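Local coordinates for protein Keto/oxoacid ferredoxin oxidoreductase, gamma subunit (Geobacter sulfurreducens, PDB 3ON3) that probably serves as one subunit of an enzyme complex that oxidatively decarboxylates 2-oxoacids and passes the electrons to ferredoxin, at residues V56-G61 with T143-K148; Y6-S11 with V23-A28; C71-A76 with G137-L142. All blocks are in the same frame, centred on the assembly; numbering follows the deposited sequence.

Interaction 1. Residues V56-G61 with T143-K148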
loop_
_atom_site.group_PDB
_atom_site.type_symbol
_atom_site.label_atom_id
_atom_site.label_comp_id
_atom_site.label_asym_id
_atom_site.label_seq_id
_atom_site.Cartn_x
_atom_site.Cartn_y
_atom_site.Cartn_z
ATOM N N VAL B 56 1.511 -4.015 9.387
ATOM C CA VAL B 56 2.821 -4.447 8.929
ATOM C C VAL B 56 3.399 -5.477 9.893
ATOM O O VAL B 56 3.322 -5.331 11.115
ATOM C CB VAL B 56 3.808 -3.257 8.667
ATOM C CG1 VAL B 56 3.913 -2.357 9.882
ATOM C CG2 VAL B 56 5.196 -3.776 8.255
ATOM N N ILE B 57 3.952 -6.533 9.325
ATOM C CA ILE B 57 4.574 -7.578 10.106
ATOM C C ILE B 57 5.991 -7.723 9.597
ATOM O O ILE B 57 6.215 -7.888 8.395
ATOM C CB ILE B 57 3.844 -8.927 9.959
ATOM C CG1 ILE B 57 2.337 -8.774 10.231
ATOM C CG2 ILE B 57 4.476 -9.964 10.883
ATOM C CD1 ILE B 57 1.513 -9.965 9.740
ATOM N N ILE B 58 6.940 -7.634 10.520
ATOM C CA ILE B 58 8.360 -7.651 10.196
ATOM C C ILE B 58 8.998 -8.800 10.943
ATOM O O ILE B 58 8.585 -9.143 12.050
ATOM C CB ILE B 58 9.005 -6.307 10.605
ATOM C CG1 ILE B 58 8.466 -5.179 9.718
ATOM C CG2 ILE B 58 10.539 -6.373 10.593
ATOM C CD1 ILE B 58 8.641 -3.806 10.336
ATOM N N SER B 59 10.002 -9.413 10.341
ATOM C CA SER B 59 10.693 -10.490 11.022
ATOM C C SER B 59 12.054 -10.767 10.407
ATOM O O SER B 59 12.284 -10.517 9.210
ATOM C CB SER B 59 9.835 -11.751 11.019
ATOM O OG SER B 59 10.445 -12.763 11.786
ATOM N N ASP B 60 12.963 -11.262 11.242
ATOM C CA ASP B 60 14.268 -11.703 10.779
ATOM C C ASP B 60 14.106 -12.881 9.827
ATOM O O ASP B 60 14.963 -13.131 8.975
ATOM C CB ASP B 60 15.153 -12.093 11.962
ATOM C CG ASP B 60 15.786 -10.894 12.635
ATOM O OD1 ASP B 60 16.431 -10.089 11.929
ATOM O OD2 ASP B 60 15.649 -10.758 13.868
ATOM N N GLY B 61 13.000 -13.602 9.974
ATOM C CA GLY B 61 12.701 -14.708 9.087
ATOM C C GLY B 61 11.476 -14.462 8.227
ATOM O O GLY B 61 11.105 -13.312 7.969
ATOM N N THR B 143 9.445 1.818 18.723
ATOM C CA THR B 143 9.540 0.363 18.579
ATOM C C THR B 143 10.969 -0.127 18.415
ATOM O O THR B 143 11.309 -1.238 18.826
ATOM C CB THR B 143 8.717 -0.139 17.376
ATOM O OG1 THR B 143 9.192 0.484 16.170
ATOM C CG2 THR B 143 7.243 0.182 17.568
ATOM N N GLY B 144 11.804 0.711 17.803
ATOM C CA GLY B 144 13.136 0.317 17.394
ATOM C C GLY B 144 13.118 -0.873 16.449
ATOM O O GLY B 144 14.072 -1.617 16.391
ATOM N N VAL B 145 12.035 -1.058 15.699
ATOM C CA VAL B 145 11.939 -2.242 14.845
ATOM C C VAL B 145 12.861 -2.132 13.618
ATOM O O VAL B 145 13.404 -3.137 13.145
ATOM C CB VAL B 145 10.458 -2.588 14.448
ATOM C CG1 VAL B 145 9.886 -1.574 13.465
ATOM C CG2 VAL B 145 10.381 -3.976 13.865
ATOM N N VAL B 146 13.042 -0.906 13.121
ATOM C CA VAL B 146 13.964 -0.636 12.014
ATOM C C VAL B 146 14.913 0.485 12.419
ATOM O O VAL B 146 14.570 1.293 13.289
ATOM C CB VAL B 146 13.215 -0.214 10.729
ATOM C CG1 VAL B 146 12.349 -1.367 10.213
ATOM C CG2 VAL B 146 12.346 1.038 10.962
ATOM N N SER B 147 16.092 0.546 11.793
ATOM C CA SER B 147 17.023 1.638 12.069
ATOM C C SER B 147 16.394 2.943 11.616
ATOM O O SER B 147 15.555 2.955 10.714
ATOM C CB SER B 147 18.372 1.426 11.364
ATOM O OG SER B 147 18.210 1.373 9.948
ATOM N N LYS B 148 16.798 4.035 12.250
ATOM C CA LYS B 148 16.343 5.356 11.848
ATOM C C LYS B 148 16.744 5.606 10.392
ATOM O O LYS B 148 15.976 6.188 9.626
ATOM C CB LYS B 148 16.927 6.436 12.773
ATOM C CG LYS B 148 16.493 7.872 12.424
ATOM C CD LYS B 148 17.333 8.938 13.171
ATOM C CE LYS B 148 16.729 10.341 13.035
ATOM N NZ LYS B 148 17.693 11.445 13.431
#

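Interaction 2. Residues Y6-S11 with V23-A28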
loop_
_atom_site.group_PDB
_atom_site.type_symbol
_atom_site.label_atom_id
_atom_site.label_comp_id
_atom_site.label_asym_id
_atom_site.label_seq_id
_atom_site.Cartn_x
_atom_site.Cartn_y
_atom_site.Cartn_z
ATOM N N TYR B 6 7.068 -9.347 14.452
ATOM C CA TYR B 6 6.685 -8.152 15.187
ATOM C C TYR B 6 5.679 -7.388 14.347
ATOM O O TYR B 6 5.981 -7.015 13.217
ATOM C CB TYR B 6 7.916 -7.276 15.445
ATOM C CG TYR B 6 7.668 -6.074 16.326
ATOM C CD1 TYR B 6 7.910 -6.136 17.697
ATOM C CD2 TYR B 6 7.213 -4.875 15.795
ATOM C CE1 TYR B 6 7.706 -5.047 18.515
ATOM C CE2 TYR B 6 6.982 -3.777 16.615
ATOM C CZ TYR B 6 7.239 -3.868 17.975
ATOM O OH TYR B 6 7.032 -2.783 18.805
ATOM N N GLU B 7 4.503 -7.135 14.910
ATOM C CA GLU B 7 3.394 -6.537 14.172
ATOM C C GLU B 7 3.015 -5.125 14.617
ATOM O O GLU B 7 2.772 -4.855 15.791
ATOM C CB GLU B 7 2.159 -7.433 14.251
ATOM C CG GLU B 7 0.938 -6.822 13.550
ATOM C CD GLU B 7 -0.272 -7.752 13.499
ATOM O OE1 GLU B 7 -0.220 -8.860 14.073
ATOM O OE2 GLU B 7 -1.278 -7.364 12.875
ATOM N N ILE B 8 2.930 -4.225 13.652
ATOM C CA ILE B 8 2.529 -2.862 13.938
ATOM C C ILE B 8 1.236 -2.577 13.173
ATOM O O ILE B 8 1.061 -3.043 12.046
ATOM C CB ILE B 8 3.606 -1.860 13.466
ATOM C CG1 ILE B 8 4.934 -2.114 14.185
ATOM C CG2 ILE B 8 3.125 -0.415 13.644
ATOM C CD1 ILE B 8 6.157 -1.512 13.474
ATOM N N ARG B 9 0.335 -1.811 13.775
ATOM C CA ARG B 9 -0.825 -1.356 13.036
ATOM C C ARG B 9 -0.918 0.150 13.100
ATOM O O ARG B 9 -0.657 0.765 14.137
ATOM C CB ARG B 9 -2.110 -2.006 13.554
ATOM C CG ARG B 9 -2.040 -3.504 13.530
ATOM C CD ARG B 9 -3.362 -4.145 13.898
ATOM N NE ARG B 9 -3.145 -5.538 14.265
ATOM C CZ ARG B 9 -4.103 -6.390 14.599
ATOM N NH1 ARG B 9 -5.369 -5.995 14.602
ATOM N NH2 ARG B 9 -3.789 -7.638 14.931
ATOM N N PHE B 10 -1.264 0.734 11.964
ATOM C CA PHE B 10 -1.424 2.166 11.864
ATOM C C PHE B 10 -2.904 2.377 11.643
ATOM O O PHE B 10 -3.442 1.983 10.605
ATOM C CB PHE B 10 -0.636 2.716 10.672
ATOM C CG PHE B 10 0.837 2.389 10.700
ATOM C CD1 PHE B 10 1.752 3.294 11.222
ATOM C CD2 PHE B 10 1.306 1.180 10.198
ATOM C CE1 PHE B 10 3.116 3.000 11.248
ATOM C CE2 PHE B 10 2.659 0.879 10.205
ATOM C CZ PHE B 10 3.572 1.791 10.732
ATOM N N SER B 11 -3.574 2.967 12.624
ATOM C CA SER B 11 -5.010 3.166 12.497
ATOM C C SER B 11 -5.410 4.619 12.676
ATOM O O SER B 11 -4.684 5.422 13.267
ATOM C CB SER B 11 -5.803 2.239 13.437
ATOM O OG SER B 11 -5.559 2.506 14.810
ATOM N N VAL B 23 3.347 0.963 4.100
ATOM C CA VAL B 23 4.265 0.645 3.019
ATOM C C VAL B 23 5.704 1.104 3.319
ATOM O O VAL B 23 6.652 0.330 3.178
ATOM C CB VAL B 23 3.788 1.216 1.692
ATOM C CG1 VAL B 23 4.940 1.224 0.700
ATOM C CG2 VAL B 23 2.587 0.407 1.172
ATOM N N ILE B 24 5.849 2.361 3.727
ATOM C CA ILE B 24 7.135 2.893 4.168
ATOM C C ILE B 24 7.810 2.024 5.249
ATOM O O ILE B 24 8.993 1.678 5.134
ATOM C CB ILE B 24 6.982 4.338 4.659
ATOM C CG1 ILE B 24 6.604 5.246 3.488
ATOM C CG2 ILE B 24 8.266 4.818 5.320
ATOM C CD1 ILE B 24 6.258 6.652 3.896
HETATM N N MSE B 25 7.050 1.644 6.275
HETATM C CA MSE B 25 7.579 0.765 7.321
HETATM C C MSE B 25 8.047 -0.583 6.788
HETATM O O MSE B 25 9.082 -1.089 7.221
HETATM C CB MSE B 25 6.550 0.525 8.433
HETATM C CG MSE B 25 6.616 1.493 9.589
HETATM SE SE MSE B 25 8.226 1.373 10.698
HETATM C CE MSE B 25 8.621 -0.507 10.435
ATOM N N ALA B 26 7.272 -1.178 5.875
ATOM C CA ALA B 26 7.626 -2.470 5.296
ATOM C C ALA B 26 8.924 -2.400 4.464
ATOM O O ALA B 26 9.774 -3.295 4.538
ATOM C CB ALA B 26 6.444 -3.041 4.447
ATOM N N GLU B 27 9.064 -1.339 3.674
ATOM C CA GLU B 27 10.250 -1.144 2.832
ATOM C C GLU B 27 11.494 -0.718 3.639
ATOM O O GLU B 27 12.625 -1.033 3.263
ATOM C CB GLU B 27 9.932 -0.169 1.686
ATOM C CG GLU B 27 8.953 -0.771 0.649
ATOM C CD GLU B 27 8.348 0.240 -0.328
ATOM O OE1 GLU B 27 8.574 1.455 -0.165
ATOM O OE2 GLU B 27 7.624 -0.192 -1.262
ATOM N N ALA B 28 11.279 -0.032 4.764
ATOM C CA ALA B 28 12.387 0.302 5.654
ATOM C C ALA B 28 12.996 -0.989 6.151
ATOM O O ALA B 28 14.202 -1.162 6.117
ATOM C CB ALA B 28 11.919 1.148 6.817
#

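Interaction 3. Residues C71-A76 with G137-L142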
loop_
_atom_site.group_PDB
_atom_site.type_symbol
_atom_site.label_atom_id
_atom_site.label_comp_id
_atom_site.label_asym_id
_atom_site.label_seq_id
_atom_site.Cartn_x
_atom_site.Cartn_y
_atom_site.Cartn_z
ATOM N N CYS B 71 -1.144 -7.666 18.182
ATOM C CA CYS B 71 -0.083 -6.844 17.628
ATOM C C CYS B 71 0.820 -6.270 18.722
ATOM O O CYS B 71 0.446 -6.224 19.894
ATOM C CB CYS B 71 -0.634 -5.773 16.683
ATOM S SG CYS B 71 -1.536 -4.430 17.436
ATOM N N ASP B 72 2.019 -5.862 18.327
ATOM C CA ASP B 72 3.037 -5.461 19.279
ATOM C C ASP B 72 3.004 -3.960 19.494
ATOM O O ASP B 72 3.429 -3.464 20.521
ATOM C CB ASP B 72 4.407 -5.902 18.790
ATOM C CG ASP B 72 4.521 -7.401 18.668
ATOM O OD1 ASP B 72 4.912 -8.044 19.661
ATOM O OD2 ASP B 72 4.223 -7.948 17.585
ATOM N N ALA B 73 2.451 -3.248 18.525
ATOM C CA ALA B 73 2.421 -1.797 18.573
ATOM C C ALA B 73 1.230 -1.293 17.799
ATOM O O ALA B 73 0.829 -1.886 16.798
ATOM C CB ALA B 73 3.718 -1.218 17.978
ATOM N N LEU B 74 0.675 -0.177 18.234
ATOM C CA LEU B 74 -0.500 0.350 17.555
ATOM C C LEU B 74 -0.529 1.869 17.506
ATOM O O LEU B 74 -0.419 2.546 18.531
ATOM C CB LEU B 74 -1.775 -0.161 18.225
ATOM C CG LEU B 74 -3.058 0.520 17.736
ATOM C CD1 LEU B 74 -3.507 -0.009 16.349
ATOM C CD2 LEU B 74 -4.177 0.373 18.754
ATOM N N LEU B 75 -0.687 2.400 16.302
ATOM C CA LEU B 75 -0.924 3.819 16.151
ATOM C C LEU B 75 -2.417 4.050 16.023
ATOM O O LEU B 75 -3.069 3.358 15.270
ATOM C CB LEU B 75 -0.243 4.343 14.894
ATOM C CG LEU B 75 -0.743 5.749 14.557
ATOM C CD1 LEU B 75 -0.179 6.768 15.547
ATOM C CD2 LEU B 75 -0.390 6.131 13.125
ATOM N N ALA B 76 -2.943 5.025 16.755
ATOM C CA ALA B 76 -4.332 5.454 16.607
ATOM C C ALA B 76 -4.412 6.977 16.513
ATOM O O ALA B 76 -4.158 7.684 17.484
ATOM C CB ALA B 76 -5.190 4.941 17.770
ATOM N N GLY B 137 7.755 8.529 12.088
ATOM C CA GLY B 137 8.962 8.885 12.833
ATOM C C GLY B 137 8.785 8.508 14.296
ATOM O O GLY B 137 9.680 7.940 14.944
ATOM N N ALA B 138 7.602 8.797 14.818
ATOM C CA ALA B 138 7.305 8.452 16.208
ATOM C C ALA B 138 7.344 6.940 16.426
ATOM O O ALA B 138 7.918 6.479 17.411
ATOM C CB ALA B 138 5.978 9.027 16.631
HETATM N N MSE B 139 6.751 6.183 15.501
HETATM C CA MSE B 139 6.654 4.728 15.616
HETATM C C MSE B 139 8.016 4.059 15.545
HETATM O O MSE B 139 8.233 3.020 16.167
HETATM C CB MSE B 139 5.780 4.145 14.492
HETATM C CG MSE B 139 4.389 3.784 14.906
HETATM SE SE MSE B 139 4.249 2.586 16.461
HETATM C CE MSE B 139 2.721 3.527 17.145
ATOM N N VAL B 140 8.909 4.632 14.744
ATOM C CA VAL B 140 10.280 4.129 14.613
ATOM C C VAL B 140 11.027 4.366 15.921
ATOM O O VAL B 140 11.666 3.456 16.446
ATOM C CB VAL B 140 11.020 4.789 13.402
ATOM C CG1 VAL B 140 12.521 4.431 13.369
ATOM C CG2 VAL B 140 10.325 4.404 12.060
ATOM N N ALA B 141 10.947 5.595 16.437
ATOM C CA ALA B 141 11.523 5.920 17.744
ATOM C C ALA B 141 11.083 4.935 18.834
ATOM O O ALA B 141 11.928 4.353 19.518
ATOM C CB ALA B 141 11.187 7.349 18.158
ATOM N N LEU B 142 9.772 4.713 18.957
ATOM C CA LEU B 142 9.223 3.884 20.043
ATOM C C LEU B 142 9.450 2.370 19.930
ATOM O O LEU B 142 9.630 1.704 20.930
ATOM C CB LEU B 142 7.723 4.159 20.249
ATOM C CG LEU B 142 7.301 5.577 20.631
ATOM C CD1 LEU B 142 5.794 5.716 20.555
ATOM C CD2 LEU B 142 7.824 5.982 22.040
#

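Interaction 1. Residues V56-G61 with T143-K148
Ile58, on the strand, and Val145, in the loop, reach toward each other tip to tip. The delta methyl of Ile58 faces both methyls of the valine: CD1 lies 3.9 Å from Val145 CG2 and 4.0 Å from Val145 CG1. The second branch of the isoleucine joins in from the side, its CG2 at 4.1 Å from Val145 CG2. With chi1 at 71°, Val145 CG1 stands between the backbone N and the carbonyl carbon and CG2 lies opposite the N; both methyls then face the strand. Val146 adds a looser flank, with CG1 4.4 Å from Ile58 CD1. No hydrogen bond crosses, so contact between methyl groups joins the two segments. The loop bearing the valines is shaped by its own polar groups: after Gly144, with positive phi, Val145 N donates to Thr143 OG1 (3.3 Å) in an ST turn, and Ser147 caps the following helix. Met25 and Ala29 of helix 18-32 also pack against Ile58, placing it between helix and loop. The linker between helices 131-143 and 148-157 thus closes over strand 52-59; helices packed on a mixed sheet in this way belong to a layered alpha/beta fold.

Interaction 2. Residues Y6-S11 with V23-A28
Bends at chi2 (-67°) and chi3 (-29°) fold the chain of Met25, a selenomethionine, back on itself, so that two different parts of it face the strand: CG meets Phe10, and the terminal methyl meets Ile8. Phe10 stands with CG anti to its carbonyl carbon (chi1 -57°), which carries the para carbon of the ring out to the helix. CZ lies 3.3 Å from Met25 CG, a snug approach at the ring edge, near the ring plane, with Met25 CB behind it at 4.0 Å from CZ. The methyl CE of Met25 lies 4.0 Å from Ile8 CD1, and the chains of Ile8 and Phe10 each run across that of Met25 at about a right angle. This is the sheet-to-helix packing of a split beta-alpha-beta unit: strand 6-12 leads through helix 18-32 to the parallel strand 36-43, with the antiparallel strand 52-59 inserted between the two. Within the strand, Ile8 CG2 sits 3.6 Å above one face of the Phe10 ring, toward its rim, while Ile8 CD1 lies in plane at the edge of the Tyr6 ring. A serine in place of Phe10 would probably open a gap between strand and helix, leaving Met25 CG without its aromatic edge and Ile8 CG2 without a ring to rest on. Leu136 and Val140 of helix 131-143 also pack on Met25. On the helix, Glu27 makes a salt bridge with Arg158 and a hydrogen bond with Tyr43 of the second subunit.

Interaction 3. Residues C71-A76 with G137-L142
Strand 73-76 and helix 137-142 run nearly antiparallel, their short axes 10.1 Å apart at closest approach and 156° between their directions, with Leu75 and Met139 the closest pair of CA atoms at 7.7 Å. Across that gap one side chain does the joining. Met139, a selenomethionine, projects from the helix onto the strand and touches it with two atoms, SE and CE. Its chain is bent at chi2 (-54°) and again at chi3 (141°), so the selenium and the methyl meet successive positions of the strand instead of one. SE lies 4.1 Å from Ala73 CB. CE goes further along and settles over the face of the peptide group linking Leu74 to Leu75, 3.6 Å from Leu74 O and 3.7 Å from Leu75 N. It also meets Leu75 CB at 3.8 Å, beside the root of that side chain. SE rests against the small methyl of Ala73, while CE is the atom that reaches the backbone; it lies over the flat of the peptide in van der Waals contact, while the N-H and C=O of the strand point along the sheet. Leu74 takes part through its backbone carbonyl, since its CB points away from the helix. On that other face Leu74 and Ala76 pack on helix 79-85, so the strand is sandwiched between helices. Around the contact, Leu96 of the parallel neighbour strand 93-98 touches both Leu75 and Met139, Phe10 of strand 6-12 also packs on Met139, and Ala138, Ala141 and Leu142 pack on helix 164-181 through Phe175, Ala178 and Leu179.

The three contacts lie on one face of the same sheet, on the neighbouring strands 52-59, 6-12 and 71-76. Interactions 1 and 2, with centres about 8 Å apart, are stitched by probable hydrogen bonds from Ile8 N to Val56 O and from Tyr6 N to Ile58 O, both 2.8 Å. Interactions 2 and 3, about 9 Å apart between centres, are joined in the same way by Leu75 N to Arg9 O at 2.7 Å. Interactions 1 and 3 are about 11 Å apart, and Thr143 CG2 packs 3.8 Å from Ala73 CB. Helix 131-143 runs straight from interaction 3 into the loop of interaction 1.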